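Local atomic coordinates of phosphate-binding protein (Xanthomonas axonopodis pv. citri, PDB entry 5UB3), a protein that probably serves as a periplasmic ligand-binding receptor that senses a small molecule or ion and passes the signal to a partner diguanylate cyclase. Residues S3-G8 with V60-E65; E19-L24 with K246-T251; D47-S52 with E74-A79; P81-E86 with R227-L232; G88-F93 with V209-E214. All coordinates share one frame; numbering follows the deposited sequence. Where two conformers were deposited one is given.

Contact 1. Residues S3-G8 with V60-E65; sequences SVLVLG and VDWVSE
Leu7 and Trp62 make the tight half of this parallel strand pair. Leu7 CD1 sits over the centre of the six-membered ring of Trp62, 3.7 Å from its centroid and 12° off the ring normal. Leu7 CG is anti to the backbone N (chi1 163°), and this brings the branch over the indole. Leu5 CD2 comes to the same ring from an oblique direction, 3.9 Å from Trp62 CE3. Beside this packing the backbones join. Gly8 N donates to Trp62 O at 2.7 Å. Val6 O takes Asp61 N at 2.9 Å and, more weakly, Trp62 N.

One residue earlier the regular pairing gives way to a side chain. Asp61 OD2 accepts from Val6 N at 2.8 Å through its anti lone pair. The carboxylate thus stands in for a backbone acceptor where strand 62-66 has not yet begun. Toward the partly exposed Val4 the contact is looser and wetter. A water lies between Val4 O and Asp61 OD2, 2.8 Å from Val4 O and 2.6 Å from Asp61 OD2. The other carboxylate oxygen, Asp61 OD1, pairs with Arg217, which probably helps fix the rotation of the group. The indole nitrogen of Trp62 is bound by Glu214.

Strand 4-8 pairs on its other edge with strand 39-42. Helix 14-28 covers the Leu7 and Trp62 face through Leu21, Leu24 and Leu25. Helix 48-56 lies against Val60 and Val63.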
# COMPACT_ATOMS: atom_id res chain seq x y z
N SER A 3 -13.49 17.63 -17.76
CA SER A 3 -14.88 17.57 -17.31
C SER A 3 -15.18 16.26 -16.50
O SER A 3 -16.20 16.10 -15.84
CB SER A 3 -15.77 17.72 -18.55
OG SER A 3 -17.12 17.72 -18.17
N VAL A 4 -14.29 15.29 -16.62
CA VAL A 4 -14.39 14.04 -15.93
C VAL A 4 -13.35 13.98 -14.80
O VAL A 4 -12.20 14.40 -14.99
CB VAL A 4 -14.08 12.88 -16.89
CG1 VAL A 4 -14.34 11.58 -16.18
CG2 VAL A 4 -14.91 12.98 -18.17
N LEU A 5 -13.78 13.43 -13.66
CA LEU A 5 -12.85 13.05 -12.56
C LEU A 5 -12.67 11.55 -12.55
O LEU A 5 -13.62 10.81 -12.42
CB LEU A 5 -13.39 13.50 -11.20
CG LEU A 5 -12.52 13.20 -9.99
CD1 LEU A 5 -11.26 14.04 -10.09
CD2 LEU A 5 -13.25 13.52 -8.69
N VAL A 6 -11.44 11.11 -12.71
CA VAL A 6 -11.14 9.69 -12.75
C VAL A 6 -10.43 9.24 -11.45
O VAL A 6 -9.34 9.72 -11.15
CB VAL A 6 -10.25 9.34 -13.98
CG1 VAL A 6 -10.20 7.84 -14.10
CG2 VAL A 6 -10.86 9.94 -15.25
N LEU A 7 -11.05 8.31 -10.73
CA LEU A 7 -10.54 7.82 -9.45
C LEU A 7 -9.97 6.47 -9.75
O LEU A 7 -10.56 5.66 -10.49
CB LEU A 7 -11.64 7.71 -8.42
CG LEU A 7 -11.49 6.88 -7.12
CD1 LEU A 7 -10.38 7.33 -6.20
CD2 LEU A 7 -12.82 6.91 -6.39
N GLY A 8 -8.83 6.19 -9.14
CA GLY A 8 -8.23 4.89 -9.37
C GLY A 8 -7.51 4.36 -8.15
O GLY A 8 -7.53 4.95 -7.11
N VAL A 60 -5.85 9.12 -15.18
CA VAL A 60 -6.32 9.03 -13.84
C VAL A 60 -5.99 10.31 -13.15
O VAL A 60 -4.88 10.85 -13.25
CB VAL A 60 -5.65 7.85 -13.13
CG1 VAL A 60 -5.90 7.86 -11.62
CG2 VAL A 60 -6.15 6.53 -13.76
N ASP A 61 -6.94 10.76 -12.35
CA ASP A 61 -6.77 12.01 -11.62
C ASP A 61 -6.42 11.87 -10.17
O ASP A 61 -5.73 12.71 -9.65
CB ASP A 61 -8.01 12.80 -11.71
CG ASP A 61 -8.34 13.21 -13.15
OD1 ASP A 61 -7.50 13.85 -13.79
OD2 ASP A 61 -9.43 12.86 -13.61
N TRP A 62 -6.92 10.83 -9.52
CA TRP A 62 -6.94 10.75 -8.09
C TRP A 62 -6.86 9.28 -7.73
O TRP A 62 -7.57 8.47 -8.31
CB TRP A 62 -8.21 11.42 -7.58
CG TRP A 62 -8.65 11.05 -6.20
CD1 TRP A 62 -7.88 10.78 -5.10
CD2 TRP A 62 -10.00 10.94 -5.77
NE1 TRP A 62 -8.67 10.46 -4.01
CE2 TRP A 62 -9.98 10.58 -4.38
CE3 TRP A 62 -11.23 11.11 -6.40
CZ2 TRP A 62 -11.15 10.32 -3.65
CZ3 TRP A 62 -12.41 10.89 -5.65
CH2 TRP A 62 -12.34 10.49 -4.30
N VAL A 63 -5.90 8.94 -6.89
CA VAL A 63 -5.79 7.59 -6.38
C VAL A 63 -5.71 7.62 -4.86
O VAL A 63 -5.18 8.58 -4.30
CB VAL A 63 -4.59 6.83 -6.95
CG1 VAL A 63 -4.65 6.70 -8.47
CG2 VAL A 63 -3.29 7.48 -6.47
N SER A 64 -6.18 6.56 -4.21
CA SER A 64 -6.06 6.44 -2.80
C SER A 64 -5.20 5.22 -2.64
O SER A 64 -5.62 4.18 -3.06
CB SER A 64 -7.41 6.19 -2.15
OG SER A 64 -7.26 6.21 -0.74
N GLU A 65 -4.02 5.35 -2.05
CA GLU A 65 -2.97 4.27 -2.01
C GLU A 65 -2.30 4.23 -0.68
O GLU A 65 -2.29 5.25 0.06
CB GLU A 65 -1.86 4.57 -2.99
CG GLU A 65 -2.27 4.50 -4.41
CD GLU A 65 -2.63 3.12 -4.88
OE1 GLU A 65 -2.34 2.15 -4.21
OE2 GLU A 65 -3.22 3.06 -5.98
O HOH W 1 -9.85 13.49 -16.12

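Contact 2. Residues E19-L24 with K246-T251; sequences EQLKPL and KRFFDT
The backbone at Arg247 runs close against helix 14-28 at Gln20, with the two CA atoms 4.8 Å apart. Gln20 O lies at the edge of the Phe248 ring, in its plane, 3.4 Å from Phe248 CD1. The Gln20 side chain bends at chi2, which brings its amide beside Arg247 O and the Phe249 ring. Its NE2 gives Arg247 O a weak bond of 3.0 Å, only 123° at the hydrogen. Gln20 OE1 is held by His17, and the amide plane is turned 71° from the ring of Phe249.

Helix 242-247 ends here, and Phe248 is the centre of an inverse gamma turn. After this turn both rings face helix 14-28, and the edge of Phe249 leans over the Phe248 ring. Leu24 CD2 lies over the centre of one Phe248 face, 3.3 Å from the centroid. Phe249 CE2 covers the opposite face nearer its rim. Leu21 CD2 touches both rings, 3.5 Å from Phe248 CE1 and 3.8 Å from Phe249 CZ.

At the exposed margin Arg247 folds back along helix 14-28. Its NH1 is 3.5 Å from Glu19 CB and makes a long salt bridge to Glu19 OE1 at 4.0 Å.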
# COMPACT_ATOMS: atom_id res chain seq x y z
N GLU A 19 -15.97 -1.71 -6.60
CA GLU A 19 -17.04 -1.43 -5.62
C GLU A 19 -16.60 -0.56 -4.45
O GLU A 19 -17.40 0.02 -3.78
CB GLU A 19 -17.53 -2.74 -5.02
CG GLU A 19 -18.10 -3.76 -6.01
CD GLU A 19 -18.31 -5.10 -5.32
OE1 GLU A 19 -17.35 -5.66 -4.72
OE2 GLU A 19 -19.45 -5.58 -5.32
N GLN A 20 -15.31 -0.60 -4.16
CA GLN A 20 -14.70 0.20 -3.11
C GLN A 20 -14.55 1.69 -3.48
O GLN A 20 -14.58 2.56 -2.63
CB GLN A 20 -13.36 -0.47 -2.74
CG GLN A 20 -13.59 -1.89 -2.24
CD GLN A 20 -12.62 -2.32 -1.16
OE1 GLN A 20 -11.50 -2.77 -1.47
NE2 GLN A 20 -13.00 -2.11 0.14
N LEU A 21 -14.47 1.97 -4.78
CA LEU A 21 -14.25 3.29 -5.27
C LEU A 21 -15.50 4.02 -5.75
O LEU A 21 -15.61 5.24 -5.58
CB LEU A 21 -13.26 3.18 -6.43
CG LEU A 21 -11.90 2.57 -6.04
CD1 LEU A 21 -11.14 2.38 -7.34
CD2 LEU A 21 -11.13 3.50 -5.12
N LYS A 22 -16.45 3.30 -6.36
CA LYS A 22 -17.57 3.97 -7.03
C LYS A 22 -18.44 4.74 -6.08
O LYS A 22 -18.80 5.89 -6.37
CB LYS A 22 -18.43 2.99 -7.84
CG LYS A 22 -19.63 3.65 -8.52
CD LYS A 22 -19.16 4.71 -9.52
CE LYS A 22 -20.14 5.01 -10.66
NZ LYS A 22 -19.47 5.91 -11.66
N PRO A 23 -18.80 4.15 -4.92
CA PRO A 23 -19.63 4.94 -3.99
C PRO A 23 -19.06 6.31 -3.61
O PRO A 23 -19.79 7.31 -3.64
CB PRO A 23 -19.75 4.04 -2.77
CG PRO A 23 -19.57 2.65 -3.31
CD PRO A 23 -18.52 2.79 -4.37
N LEU A 24 -17.76 6.40 -3.28
CA LEU A 24 -17.21 7.71 -2.89
C LEU A 24 -17.10 8.63 -4.10
O LEU A 24 -17.33 9.86 -3.97
CB LEU A 24 -15.87 7.56 -2.17
CG LEU A 24 -15.24 8.86 -1.71
CD1 LEU A 24 -16.16 9.52 -0.68
CD2 LEU A 24 -13.83 8.65 -1.15
N LYS A 246 -17.02 3.80 4.15
CA LYS A 246 -16.84 2.43 4.69
C LYS A 246 -16.31 1.54 3.57
O LYS A 246 -15.31 0.80 3.73
CB LYS A 246 -18.17 1.94 5.31
CG LYS A 246 -18.26 0.45 5.69
CD LYS A 246 -17.08 -0.07 6.52
CE LYS A 246 -17.10 0.41 7.97
NZ LYS A 246 -18.06 -0.33 8.84
N ARG A 247 -16.94 1.69 2.41
CA ARG A 247 -16.58 0.94 1.21
C ARG A 247 -15.16 1.31 0.69
O ARG A 247 -14.45 0.50 0.08
CB ARG A 247 -17.61 1.27 0.12
CG ARG A 247 -19.08 0.87 0.41
CD ARG A 247 -19.48 -0.57 0.11
NE ARG A 247 -18.51 -1.34 -0.66
CZ ARG A 247 -18.59 -2.65 -0.90
NH1 ARG A 247 -17.63 -3.25 -1.60
NH2 ARG A 247 -19.64 -3.36 -0.49
N PHE A 248 -14.79 2.58 0.93
CA PHE A 248 -13.53 3.13 0.51
C PHE A 248 -12.42 2.72 1.50
O PHE A 248 -11.83 3.57 2.14
CB PHE A 248 -13.69 4.66 0.39
CG PHE A 248 -12.64 5.35 -0.43
CD1 PHE A 248 -12.57 5.17 -1.78
CD2 PHE A 248 -11.78 6.26 0.14
CE1 PHE A 248 -11.65 5.88 -2.54
CE2 PHE A 248 -10.87 6.99 -0.61
CZ PHE A 248 -10.78 6.75 -1.94
N PHE A 249 -12.13 1.43 1.57
CA PHE A 249 -11.05 0.86 2.41
C PHE A 249 -11.21 1.25 3.86
O PHE A 249 -10.22 1.44 4.60
CB PHE A 249 -9.73 1.35 1.87
CG PHE A 249 -9.69 1.32 0.38
CD1 PHE A 249 -9.82 0.11 -0.28
CD2 PHE A 249 -9.66 2.49 -0.37
CE1 PHE A 249 -9.86 0.05 -1.66
CE2 PHE A 249 -9.67 2.45 -1.75
CZ PHE A 249 -9.77 1.22 -2.40
N ASP A 250 -12.47 1.39 4.24
CA ASP A 250 -12.87 1.78 5.60
C ASP A 250 -12.20 3.05 5.99
O ASP A 250 -11.54 3.15 7.01
CB ASP A 250 -12.61 0.66 6.58
CG ASP A 250 -13.25 0.90 7.94
OD1 ASP A 250 -14.25 1.60 8.08
OD2 ASP A 250 -12.71 0.41 8.90
N THR A 251 -12.33 4.05 5.14
CA THR A 251 -11.68 5.35 5.45
C THR A 251 -12.44 6.03 6.58
O THR A 251 -13.64 6.15 6.53
CB THR A 251 -11.58 6.23 4.21
OG1 THR A 251 -10.73 5.56 3.24
CG2 THR A 251 -11.05 7.61 4.56

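Contact 3. Residues D47-S52 with E74-A79; sequences DARQMS and EQRGSA
Ser52 OG is held by two groups: Ser78 OG in a weak bond of 3.1 Å, and Arg56 NH1. Ser78 OG also bonds to Leu73 O. The two hydroxyls therefore link helix 48-56 to the end of helix 67-75. Ser52 OG is anti to the backbone N (chi1 169°), which turns it toward the other segment. There it also rests 3.3 Å from Arg76 CB.

Arg76 extends from CG to NE alongside Ser52 and reaches the start of helix 48-56. Arg49 CG lies over one face of its guanidinium, 3.3 Å from Arg76 NH2. The guanidinium planes of Arg49 and Arg76 are only 19° apart, but their charged atoms do not touch. Ala48 CB is 4.0 Å from Arg76 NH1.

Both segments carry a helix end. Asp47 is the N-cap of helix 48-56, and its OD1 accepts from Gln50 N at 2.8 Å in a nearly straight bond (174°). Gly77 closes helix 67-75 in a Schellman motif.

Besides one weak hydroxyl bond, the contact rests mainly on Arg76, its carbon chain against Ser52 and its guanidinium under Arg49 CG. Arg76 has like charges near it in Arg49 and Arg276, a cost that solvent probably eases, since Arg49 is exposed and Arg76 partly so.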
# COMPACT_ATOMS: atom_id res chain seq x y z
N ASP A 47 -0.39 -2.20 -11.72
CA ASP A 47 0.84 -1.96 -10.94
C ASP A 47 1.18 -0.49 -10.97
O ASP A 47 0.52 0.27 -11.69
CB ASP A 47 1.99 -2.82 -11.45
CG ASP A 47 2.21 -2.65 -12.94
OD1 ASP A 47 2.40 -1.52 -13.42
OD2 ASP A 47 2.12 -3.65 -13.63
N ALA A 48 2.18 -0.12 -10.17
CA ALA A 48 2.62 1.27 -9.99
C ALA A 48 3.13 1.91 -11.28
O ALA A 48 2.90 3.11 -11.56
CB ALA A 48 3.69 1.36 -8.91
N ARG A 49 3.81 1.10 -12.09
CA ARG A 49 4.32 1.58 -13.34
C ARG A 49 3.25 1.99 -14.31
O ARG A 49 3.29 3.09 -14.86
CB ARG A 49 5.20 0.54 -14.02
CG ARG A 49 6.55 0.52 -13.38
CD ARG A 49 7.56 0.10 -14.45
NE ARG A 49 7.74 -1.33 -14.45
CZ ARG A 49 8.38 -1.97 -15.43
NH1 ARG A 49 8.85 -1.32 -16.50
NH2 ARG A 49 8.53 -3.29 -15.35
N GLN A 50 2.30 1.08 -14.54
CA GLN A 50 1.12 1.46 -15.32
C GLN A 50 0.33 2.63 -14.77
O GLN A 50 -0.26 3.41 -15.52
CB GLN A 50 0.20 0.24 -15.51
CG GLN A 50 -0.88 0.42 -16.59
CD GLN A 50 -0.25 0.69 -17.95
OE1 GLN A 50 0.40 -0.18 -18.50
NE2 GLN A 50 -0.42 1.91 -18.48
N MET A 51 0.16 2.66 -13.46
CA MET A 51 -0.66 3.71 -12.87
C MET A 51 0.06 5.04 -13.06
O MET A 51 -0.56 6.07 -13.36
CB MET A 51 -0.88 3.45 -11.41
CG MET A 51 -1.72 4.56 -10.77
SD MET A 51 -3.31 4.94 -11.54
CE MET A 51 -4.33 3.72 -10.73
N SER A 52 1.39 5.01 -12.88
CA SER A 52 2.21 6.19 -13.17
C SER A 52 2.05 6.64 -14.59
O SER A 52 1.93 7.83 -14.83
CB SER A 52 3.68 6.03 -12.77
OG SER A 52 4.47 7.10 -13.30
N GLU A 74 4.83 9.25 -6.81
CA GLU A 74 5.47 10.58 -6.70
C GLU A 74 6.88 10.56 -7.30
O GLU A 74 7.26 11.49 -7.99
CB GLU A 74 5.53 11.08 -5.26
CG GLU A 74 5.89 12.55 -5.16
CD GLU A 74 5.87 13.07 -3.75
OE1 GLU A 74 5.32 14.15 -3.48
OE2 GLU A 74 6.49 12.43 -2.93
N GLN A 75 7.63 9.50 -7.06
CA GLN A 75 9.02 9.43 -7.57
C GLN A 75 9.12 9.43 -9.07
O GLN A 75 10.02 10.02 -9.62
CB GLN A 75 9.73 8.19 -7.08
CG GLN A 75 10.09 8.28 -5.64
CD GLN A 75 10.50 6.94 -5.07
OE1 GLN A 75 10.66 5.93 -5.80
NE2 GLN A 75 10.74 6.92 -3.76
N ARG A 76 8.20 8.74 -9.71
CA ARG A 76 8.08 8.79 -11.14
C ARG A 76 7.50 10.13 -11.63
O ARG A 76 7.35 10.29 -12.81
CB ARG A 76 7.26 7.61 -11.66
CG ARG A 76 7.93 6.28 -11.37
CD ARG A 76 7.04 5.17 -11.84
NE ARG A 76 7.77 3.93 -11.92
CZ ARG A 76 7.85 3.00 -10.97
NH1 ARG A 76 7.22 3.13 -9.80
NH2 ARG A 76 8.55 1.90 -11.21
N GLY A 77 7.22 11.09 -10.76
CA GLY A 77 6.81 12.43 -11.22
C GLY A 77 5.36 12.57 -11.65
O GLY A 77 4.98 13.59 -12.24
N SER A 78 4.54 11.58 -11.32
CA SER A 78 3.22 11.48 -11.88
C SER A 78 2.06 11.90 -10.91
O SER A 78 0.92 12.13 -11.35
CB SER A 78 3.07 10.08 -12.42
OG SER A 78 3.02 9.11 -11.40
N ALA A 79 2.38 12.12 -9.64
CA ALA A 79 1.41 12.47 -8.63
C ALA A 79 2.01 13.10 -7.36
O ALA A 79 3.19 12.91 -7.04
CB ALA A 79 0.64 11.24 -8.28

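Contact 4. Residues P81-E86 with R227-L232; sequences PLLMTE and RLRVVL
Leu82 and Leu83 form a classic beta bulge opposite Glu214, and helix 222-235 packs over it. The bulge belongs to strand 79-87, where it pairs with the antiparallel strand 209-217. The strand and helix segments run nearly in the same direction, 15° apart, with their axes 8.6 Å from each other at the closest.

Both leucines touch Arg229. Arg229 NE donates to Leu82 O at 3.1 Å with an angle of 158° at the hydrogen. The bond is slightly skewed, since the oxygen lies 16° out of the guanidinium plane. A bend at chi3 of Arg229 turns NE back toward the strand. Leu82 CD1 covers one face of the guanidinium off centre, 3.9 Å from Arg229 NH2. The same NH2 has a salt bridge to Glu225, so the group is held from the strand side and by its own helix. The side chains of Leu82 and Arg229 lie alongside each other, running opposite ways.

The second branch of Leu82 goes into the apolar layer. Its CD2 is 3.9 Å from both Leu228 CG and Leu232 CD1. Leu228 and Leu232 also reach Val28 of helix 14-28. Leu83, unlike Leu82, points toward the helix, and its CD2 touches Arg229 CG at 3.5 Å. The other branch is pressed harder, with Leu83 CD1 only 3.4 Å from Leu232 CB.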
# COMPACT_ATOMS: atom_id res chain seq x y z
N PRO A 81 0.90 14.37 -3.03
CA PRO A 81 -0.10 14.15 -2.00
C PRO A 81 -1.18 15.24 -1.90
O PRO A 81 -0.86 16.40 -2.05
CB PRO A 81 0.74 14.10 -0.71
CG PRO A 81 2.14 13.80 -1.15
CD PRO A 81 2.29 14.36 -2.50
N LEU A 82 -2.42 14.84 -1.68
CA LEU A 82 -3.53 15.73 -1.49
C LEU A 82 -3.90 15.80 -0.01
O LEU A 82 -4.04 16.90 0.53
CB LEU A 82 -4.74 15.19 -2.23
CG LEU A 82 -6.00 16.06 -2.18
CD1 LEU A 82 -5.89 17.09 -3.26
CD2 LEU A 82 -7.22 15.20 -2.39
N LEU A 83 -4.11 14.62 0.59
CA LEU A 83 -4.60 14.44 1.96
C LEU A 83 -3.97 13.21 2.55
O LEU A 83 -3.69 12.27 1.82
CB LEU A 83 -6.13 14.23 2.01
CG LEU A 83 -6.98 15.46 1.73
CD1 LEU A 83 -8.45 15.10 1.58
CD2 LEU A 83 -6.74 16.51 2.81
N MET A 84 -3.66 13.20 3.84
CA MET A 84 -3.30 11.97 4.53
C MET A 84 -4.58 11.27 4.90
O MET A 84 -5.57 11.90 5.23
CB MET A 84 -2.44 12.22 5.79
CG MET A 84 -1.17 12.96 5.52
SD MET A 84 -0.08 12.22 4.31
CE MET A 84 0.25 10.63 5.13
N THR A 85 -4.57 9.95 4.81
CA THR A 85 -5.76 9.13 4.91
C THR A 85 -5.64 8.19 6.07
O THR A 85 -4.61 7.52 6.27
CB THR A 85 -6.03 8.38 3.58
OG1 THR A 85 -6.01 9.36 2.54
CG2 THR A 85 -7.31 7.61 3.58
N GLU A 86 -6.74 8.12 6.84
CA GLU A 86 -6.83 7.24 8.00
C GLU A 86 -7.77 6.14 7.59
O GLU A 86 -8.90 6.39 7.14
CB GLU A 86 -7.43 8.04 9.17
CG GLU A 86 -7.41 7.30 10.48
CD GLU A 86 -8.20 8.07 11.53
OE1 GLU A 86 -7.63 9.07 12.06
OE2 GLU A 86 -9.37 7.66 11.72
N ARG A 227 -10.70 21.87 -4.58
CA ARG A 227 -12.07 21.55 -4.26
C ARG A 227 -12.18 20.08 -3.87
O ARG A 227 -12.90 19.75 -2.96
CB ARG A 227 -12.94 21.82 -5.50
CG ARG A 227 -14.40 21.44 -5.34
CD ARG A 227 -15.11 22.32 -4.30
NE ARG A 227 -16.43 21.73 -3.99
CZ ARG A 227 -17.13 21.93 -2.87
NH1 ARG A 227 -16.67 22.72 -1.88
NH2 ARG A 227 -18.31 21.31 -2.72
N LEU A 228 -11.45 19.22 -4.58
CA LEU A 228 -11.38 17.81 -4.16
C LEU A 228 -10.99 17.66 -2.68
O LEU A 228 -11.62 16.89 -1.95
CB LEU A 228 -10.38 17.00 -4.98
CG LEU A 228 -10.35 15.48 -4.77
CD1 LEU A 228 -11.71 14.78 -4.89
CD2 LEU A 228 -9.38 14.90 -5.78
N ARG A 229 -9.95 18.38 -2.30
CA ARG A 229 -9.42 18.38 -0.95
C ARG A 229 -10.53 18.81 -0.01
O ARG A 229 -10.80 18.17 0.98
CB ARG A 229 -8.21 19.32 -0.83
CG ARG A 229 -7.52 19.09 0.51
CD ARG A 229 -6.32 19.94 0.81
NE ARG A 229 -5.21 19.65 -0.08
CZ ARG A 229 -4.94 20.35 -1.18
NH1 ARG A 229 -5.74 21.33 -1.55
NH2 ARG A 229 -3.85 20.07 -1.90
N VAL A 230 -11.20 19.91 -0.34
CA VAL A 230 -12.28 20.41 0.51
C VAL A 230 -13.34 19.34 0.59
O VAL A 230 -13.80 18.99 1.72
CB VAL A 230 -12.80 21.78 0.02
CG1 VAL A 230 -14.04 22.20 0.80
CG2 VAL A 230 -11.71 22.84 0.19
N VAL A 231 -13.69 18.75 -0.55
CA VAL A 231 -14.82 17.81 -0.50
C VAL A 231 -14.49 16.57 0.37
O VAL A 231 -15.31 16.10 1.16
CB VAL A 231 -15.22 17.37 -1.92
CG1 VAL A 231 -16.16 16.21 -1.88
CG2 VAL A 231 -15.84 18.53 -2.67
N LEU A 232 -13.29 16.03 0.22
CA LEU A 232 -12.90 14.87 1.00
C LEU A 232 -12.83 15.20 2.50
O LEU A 232 -13.36 14.46 3.34
CB LEU A 232 -11.55 14.33 0.48
CG LEU A 232 -11.78 13.66 -0.86
CD1 LEU A 232 -10.44 13.26 -1.46
CD2 LEU A 232 -12.75 12.49 -0.80

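Contact 5. Residues G88-F93 with V209-E214; sequences GGLRDF and VPRAVE
Phe93 and Val209 form an antiparallel hydrogen-bonded pair. Phe93 N gives its proton to Val209 O at 3.0 Å, and Val209 N gives its own to Phe93 O at 2.9 Å. Arg211 N continues the pairing with Arg91 O at 2.8 Å. Between them Asp92 faces Pro210 as a non-hydrogen-bonded pair, a place where the missing N-H of proline costs no bond across the strands.

The Phe93 ring folds back over the partner strand. With chi1 at 72° CG is tucked in over the Phe93 backbone, and the ring reaches Arg211 and Val209. Arg211 CA sits over one ring face, 4.2 Å from the centroid, and Val209 CG2 meets the edge 3.7 Å from Phe93 CE1. The guanidinium of Arg211 is turned only 18° from the ring plane, with Arg211 NE 4.0 Å from Phe93 CD2. Leu90 CB lies at the guanidinium edge, 4.3 Å from Arg211 NH1.

Farther out, Asp92 makes a salt bridge with Arg264. Thr67 binds Pro210 O. Val184 touches Leu90, Phe93 and Arg211, and helix 124-136 reaches Phe93. Strands running between two lobes are a feature of periplasmic binding proteins, and this pair probably lies near such a crossing.

The backbone bonds are well formed, but Arg211 NE is buried here without a hydrogen-bond partner. The arginine thus seems to be held mainly through its backbone and carbon chain.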
# COMPACT_ATOMS: atom_id res chain seq x y z
N GLY A 88 -9.50 2.38 8.86
CA GLY A 88 -9.89 1.63 10.05
C GLY A 88 -9.52 2.25 11.37
O GLY A 88 -9.07 1.55 12.25
N GLY A 89 -9.62 3.56 11.49
CA GLY A 89 -9.20 4.27 12.68
C GLY A 89 -7.69 4.44 12.91
O GLY A 89 -7.29 5.00 13.94
N LEU A 90 -6.85 3.98 12.00
CA LEU A 90 -5.39 4.01 12.20
C LEU A 90 -4.78 4.89 11.16
O LEU A 90 -4.98 4.70 9.95
CB LEU A 90 -4.81 2.60 12.06
CG LEU A 90 -5.38 1.57 13.01
CD1 LEU A 90 -4.85 0.20 12.69
CD2 LEU A 90 -5.05 1.93 14.46
N ARG A 91 -3.99 5.83 11.63
CA ARG A 91 -3.23 6.65 10.75
C ARG A 91 -1.96 6.00 10.24
O ARG A 91 -1.48 6.41 9.18
CB ARG A 91 -2.80 7.85 11.51
CG ARG A 91 -3.93 8.79 11.82
CD ARG A 91 -3.19 10.04 12.20
NE ARG A 91 -4.00 11.12 12.62
CZ ARG A 91 -3.47 12.20 13.18
NH1 ARG A 91 -2.14 12.32 13.31
NH2 ARG A 91 -4.27 13.19 13.56
N ASP A 92 -1.38 5.10 11.05
CA ASP A 92 -0.07 4.48 10.78
C ASP A 92 -0.22 2.99 10.65
O ASP A 92 -1.21 2.38 11.08
CB ASP A 92 0.92 4.75 11.93
CG ASP A 92 1.49 6.15 11.93
OD1 ASP A 92 1.12 7.04 11.11
OD2 ASP A 92 2.41 6.39 12.77
N PHE A 93 0.78 2.40 10.03
CA PHE A 93 0.97 0.99 10.15
C PHE A 93 2.45 0.63 10.07
O PHE A 93 3.27 1.49 9.81
CB PHE A 93 0.05 0.26 9.17
CG PHE A 93 0.43 0.35 7.70
CD1 PHE A 93 1.38 1.25 7.20
CD2 PHE A 93 -0.21 -0.51 6.82
CE1 PHE A 93 1.69 1.29 5.87
CE2 PHE A 93 0.09 -0.49 5.45
CZ PHE A 93 1.05 0.41 4.98
N VAL A 209 4.84 3.90 9.65
CA VAL A 209 4.78 4.99 8.67
C VAL A 209 3.33 5.35 8.55
O VAL A 209 2.48 4.54 8.91
CB VAL A 209 5.36 4.53 7.28
CG1 VAL A 209 6.85 4.17 7.38
CG2 VAL A 209 4.56 3.38 6.75
N PRO A 210 3.02 6.53 7.99
CA PRO A 210 1.65 6.78 7.70
C PRO A 210 1.14 5.76 6.71
O PRO A 210 1.82 5.37 5.79
CB PRO A 210 1.60 8.17 7.10
CG PRO A 210 2.97 8.64 7.04
CD PRO A 210 3.92 7.54 7.43
N ARG A 211 -0.07 5.37 6.96
CA ARG A 211 -0.73 4.26 6.34
C ARG A 211 -1.16 4.50 4.90
O ARG A 211 -0.95 3.67 4.01
CB ARG A 211 -1.95 4.03 7.20
CG ARG A 211 -2.85 3.05 6.62
CD ARG A 211 -3.43 2.17 7.64
NE ARG A 211 -3.89 1.04 6.89
CZ ARG A 211 -4.85 0.23 7.29
NH1 ARG A 211 -5.47 0.41 8.47
NH2 ARG A 211 -5.16 -0.76 6.49
N ALA A 212 -1.81 5.62 4.64
CA ALA A 212 -2.37 5.84 3.29
C ALA A 212 -2.49 7.29 3.03
O ALA A 212 -2.39 8.09 3.96
CB ALA A 212 -3.69 5.15 3.12
N VAL A 213 -2.68 7.62 1.74
CA VAL A 213 -2.62 9.01 1.28
C VAL A 213 -3.42 9.08 0.01
O VAL A 213 -3.40 8.17 -0.84
CB VAL A 213 -1.16 9.46 1.07
CG1 VAL A 213 -0.43 8.56 0.13
CG2 VAL A 213 -1.03 10.90 0.57
N GLU A 214 -4.14 10.18 -0.15
CA GLU A 214 -4.78 10.52 -1.41
C GLU A 214 -3.77 11.26 -2.27
O GLU A 214 -3.17 12.27 -1.85
CB GLU A 214 -6.01 11.44 -1.12
CG GLU A 214 -6.97 10.81 -0.13
CD GLU A 214 -7.36 9.41 -0.55
OE1 GLU A 214 -7.86 9.30 -1.67
OE2 GLU A 214 -7.14 8.43 0.22

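Four of the contacts meet around strands 62-66, 79-87 and 209-217. The centres of contacts 1 and 4 are about 12 Å apart, and contacts 1 and 2 about 13 Å. Contacts 4 and 5 are also about 13 Å apart and share the pairing of strands 79-87 and 209-217. Contact 3 lies to the other side of contact 1, about 22 Å from contact 2 between centres. Along the chain contact 2 encloses contacts 3, 4 and 5, and contact 5 is nested inside contact 4. The last part of the chain thus returns to complete the lobe begun by the first strands, as in periplasmic binding proteins.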